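PDB 2YCD: glutathione S-transferase from Agrobacterium tumefaciens, which probably conjugates glutathione to electrophilic compounds, which would suit a part in herbicide detoxification, and binds S-(p-nitrobenzyl)glutathione in its active site. Local coordinates for residues A33-V38 with G71-Y76. Numbering follows the deposited sequence. Where two conformers were deposited one is given.
Sequences ARDMPV and GQIPSY. With GTB (S-(p-nitrobenzyl)glutathione), chain B.
The ring of Pro74 lies against the turn that leads into helix 35-45: its CG sits 3.5 Å from Arg34 O, a van der Waals approach of carbon to carbonyl oxygen. Val38 CG2 reaches the same CG at 4.1 Å from one turn further on, an apolar side-chain contact. Alongside, Ile73 CD1 approaches Asp35 OD1 at 4.2 Å, carried there by CG1, which chi1 of 64° sets between the backbone N and the carbonyl carbon. The peptide bond before Pro74 is cis, and the main chain of Ile73 pairs with the cysteinyl part of the ligand in both directions: Ile73 N donates to GTB O2 at 2.9 Å (164°), and GTB N2 donates to Ile73 O at 2.8 Å (153°). Gln72 NE2 holds the glycyl carboxylate through O31 at 2.9 Å. From the facing segment, in the given conformer, the Arg34 chain, extended from CG to NE, runs along the ligand, CG lying 3.5 Å from GTB SG2, and its NH1 is anchored by a salt bridge to Glu123. Asp35 OD2 forms a salt bridge with Arg39, and Ser75 is hydrogen-bonded to Thr20 of strand 18-22. A cis-proline loop pairing with the cysteinyl backbone of glutathione is the hallmark of the thioredoxin-like glutathione site of GSTs.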
loop_
_atom_site.group_PDB
_atom_site.type_symbol
_atom_site.label_atom_id
_atom_site.label_comp_id
_atom_site.label_asym_id
_atom_site.label_seq_id
_atom_site.Cartn_x
_atom_site.Cartn_y
_atom_site.Cartn_z
ATOM N N ALA A 33 4.478 10.281 12.248
ATOM C CA ALA A 33 3.384 10.575 11.325
ATOM C C ALA A 33 3.869 10.519 9.870
ATOM O O ALA A 33 5.078 10.606 9.602
ATOM C CB ALA A 33 2.736 11.920 11.658
ATOM N N ARG A 34 2.926 10.401 8.935
ATOM C CA ARG A 34 3.266 10.070 7.548
ATOM C C ARG A 34 3.833 11.219 6.718
ATOM O O ARG A 34 4.214 11.023 5.568
ATOM C CB ARG A 34 2.089 9.395 6.837
ATOM C CG ARG A 34 1.773 8.024 7.424
ATOM C CD ARG A 34 0.510 7.459 6.804
ATOM N NE ARG A 34 0.079 6.200 7.421
ATOM C CZ ARG A 34 0.394 4.989 6.969
ATOM N NH1 ARG A 34 1.164 4.854 5.894
ATOM N NH2 ARG A 34 -0.061 3.909 7.592
ATOM N N ASP A 35 3.925 12.411 7.303
ATOM C CA ASP A 35 4.708 13.473 6.668
ATOM C C ASP A 35 6.207 13.144 6.728
ATOM O O ASP A 35 6.981 13.616 5.896
ATOM C CB ASP A 35 4.452 14.834 7.335
ATOM C CG ASP A 35 4.819 14.842 8.816
ATOM O OD1 ASP A 35 4.218 14.061 9.587
ATOM O OD2 ASP A 35 5.711 15.609 9.229
ATOM N N MET A 36 6.628 12.323 7.684
ATOM C CA MET A 36 8.056 12.082 7.861
ATOM C C MET A 36 8.751 11.474 6.622
ATOM O O MET A 36 9.808 11.964 6.207
ATOM C CB MET A 36 8.310 11.254 9.117
ATOM C CG MET A 36 9.777 11.010 9.372
ATOM S SD MET A 36 10.713 12.520 9.798
ATOM C CE MET A 36 12.327 11.770 9.840
ATOM N N PRO A 37 8.176 10.415 6.019
ATOM C CA PRO A 37 8.863 9.877 4.829
ATOM C C PRO A 37 8.913 10.883 3.694
ATOM O O PRO A 37 9.878 10.888 2.936
ATOM C CB PRO A 37 8.023 8.639 4.437
ATOM C CG PRO A 37 6.710 8.794 5.225
ATOM C CD PRO A 37 7.111 9.512 6.494
ATOM N N VAL A 38 7.895 11.737 3.571
ATOM C CA VAL A 38 7.903 12.779 2.548
ATOM C C VAL A 38 9.021 13.812 2.815
ATOM O O VAL A 38 9.769 14.164 1.909
ATOM C CB VAL A 38 6.521 13.469 2.487
ATOM C CG1 VAL A 38 6.563 14.658 1.526
ATOM C CG2 VAL A 38 5.440 12.457 2.060
ATOM N N GLY A 71 -9.507 13.308 4.299
ATOM C CA GLY A 71 -9.316 14.205 5.431
ATOM C C GLY A 71 -8.100 13.892 6.284
ATOM O O GLY A 71 -8.114 14.121 7.501
ATOM N N GLN A 72 -7.047 13.375 5.649
ATOM C CA GLN A 72 -5.843 12.988 6.363
ATOM C C GLN A 72 -4.641 13.779 5.856
ATOM O O GLN A 72 -4.732 14.505 4.865
ATOM C CB GLN A 72 -5.595 11.482 6.207
ATOM C CG GLN A 72 -6.678 10.642 6.887
ATOM C CD GLN A 72 -6.286 9.205 7.070
ATOM O OE1 GLN A 72 -6.033 8.493 6.094
ATOM N NE2 GLN A 72 -6.259 8.752 8.324
ATOM N N ILE A 73 -3.507 13.627 6.537
ATOM C CA ILE A 73 -2.232 14.181 6.050
ATOM C C ILE A 73 -1.271 13.011 5.758
ATOM O O ILE A 73 -1.421 11.927 6.321
ATOM C CB ILE A 73 -1.621 15.218 7.050
ATOM C CG1 ILE A 73 -1.250 14.588 8.405
ATOM C CG2 ILE A 73 -2.589 16.375 7.284
ATOM C CD1 ILE A 73 0.169 14.017 8.460
ATOM N N PRO A 74 -0.283 13.211 4.880
ATOM C CA PRO A 74 0.053 14.447 4.161
ATOM C C PRO A 74 -0.549 14.566 2.766
ATOM O O PRO A 74 -0.874 13.578 2.109
ATOM C CB PRO A 74 1.574 14.336 4.011
ATOM C CG PRO A 74 1.813 12.849 3.852
ATOM C CD PRO A 74 0.758 12.166 4.702
ATOM N N SER A 75 -0.696 15.800 2.308
ATOM C CA SER A 75 -0.882 16.076 0.889
ATOM C C SER A 75 0.303 16.917 0.450
ATOM O O SER A 75 1.067 17.414 1.289
ATOM C CB SER A 75 -2.211 16.816 0.639
ATOM O OG SER A 75 -2.257 18.062 1.315
ATOM N N TYR A 76 0.429 17.094 -0.857
ATOM C CA TYR A 76 1.577 17.723 -1.490
ATOM C C TYR A 76 1.032 18.624 -2.590
ATOM O O TYR A 76 0.256 18.171 -3.429
ATOM C CB TYR A 76 2.448 16.611 -2.081
ATOM C CG TYR A 76 3.627 16.992 -2.951
ATOM C CD1 TYR A 76 3.451 17.305 -4.302
ATOM C CD2 TYR A 76 4.915 16.942 -2.459
ATOM C CE1 TYR A 76 4.539 17.599 -5.113
ATOM C CE2 TYR A 76 6.006 17.233 -3.270
ATOM C CZ TYR A 76 5.809 17.558 -4.585
ATOM O OH TYR A 76 6.911 17.850 -5.367
HETATM N N1 GTB B . -2.520 6.044 3.105
HETATM C CA1 GTB B . -2.314 7.395 3.647
HETATM C C1 GTB B . -0.898 7.845 3.396
HETATM O O11 GTB B . 0.002 6.984 3.494
HETATM O O12 GTB B . -0.675 9.048 3.119
HETATM C CB1 GTB B . -2.664 7.375 5.144
HETATM C CG1 GTB B . -2.609 8.780 5.740
HETATM C CD1 GTB B . -2.839 8.769 7.239
HETATM O OE1 GTB B . -3.068 7.705 7.814
HETATM N N2 GTB B . -2.756 9.947 7.854
HETATM C CA2 GTB B . -2.937 10.088 9.300
HETATM C C2 GTB B . -3.954 11.136 9.633
HETATM O O2 GTB B . -4.063 12.166 8.971
HETATM C CB2 GTB B . -1.622 10.604 9.915
HETATM S SG2 GTB B . -0.273 9.475 9.829
HETATM N N3 GTB B . -4.713 10.889 10.703
HETATM C CA3 GTB B . -5.710 11.804 11.234
HETATM C C3 GTB B . -7.126 11.350 11.032
HETATM O O31 GTB B . -7.347 10.226 10.540
HETATM O O32 GTB B . -8.022 12.154 11.379
HETATM C "C'" GTB B . -0.699 8.123 10.885
HETATM C "C1'" GTB B . -0.117 8.263 12.268
HETATM C "C2'" GTB B . -0.867 8.835 13.283
HETATM C "C3'" GTB B . -0.325 8.955 14.561
HETATM C "C4'" GTB B . 0.965 8.495 14.816
HETATM N N41 GTB B . 1.508 8.606 16.110
HETATM O O41 GTB B . 2.600 8.112 16.384
HETATM O O42 GTB B . 0.869 9.190 16.964
HETATM C "C5'" GTB B . 1.706 7.915 13.796
HETATM C "C6'" GTB B . 1.166 7.792 12.520
#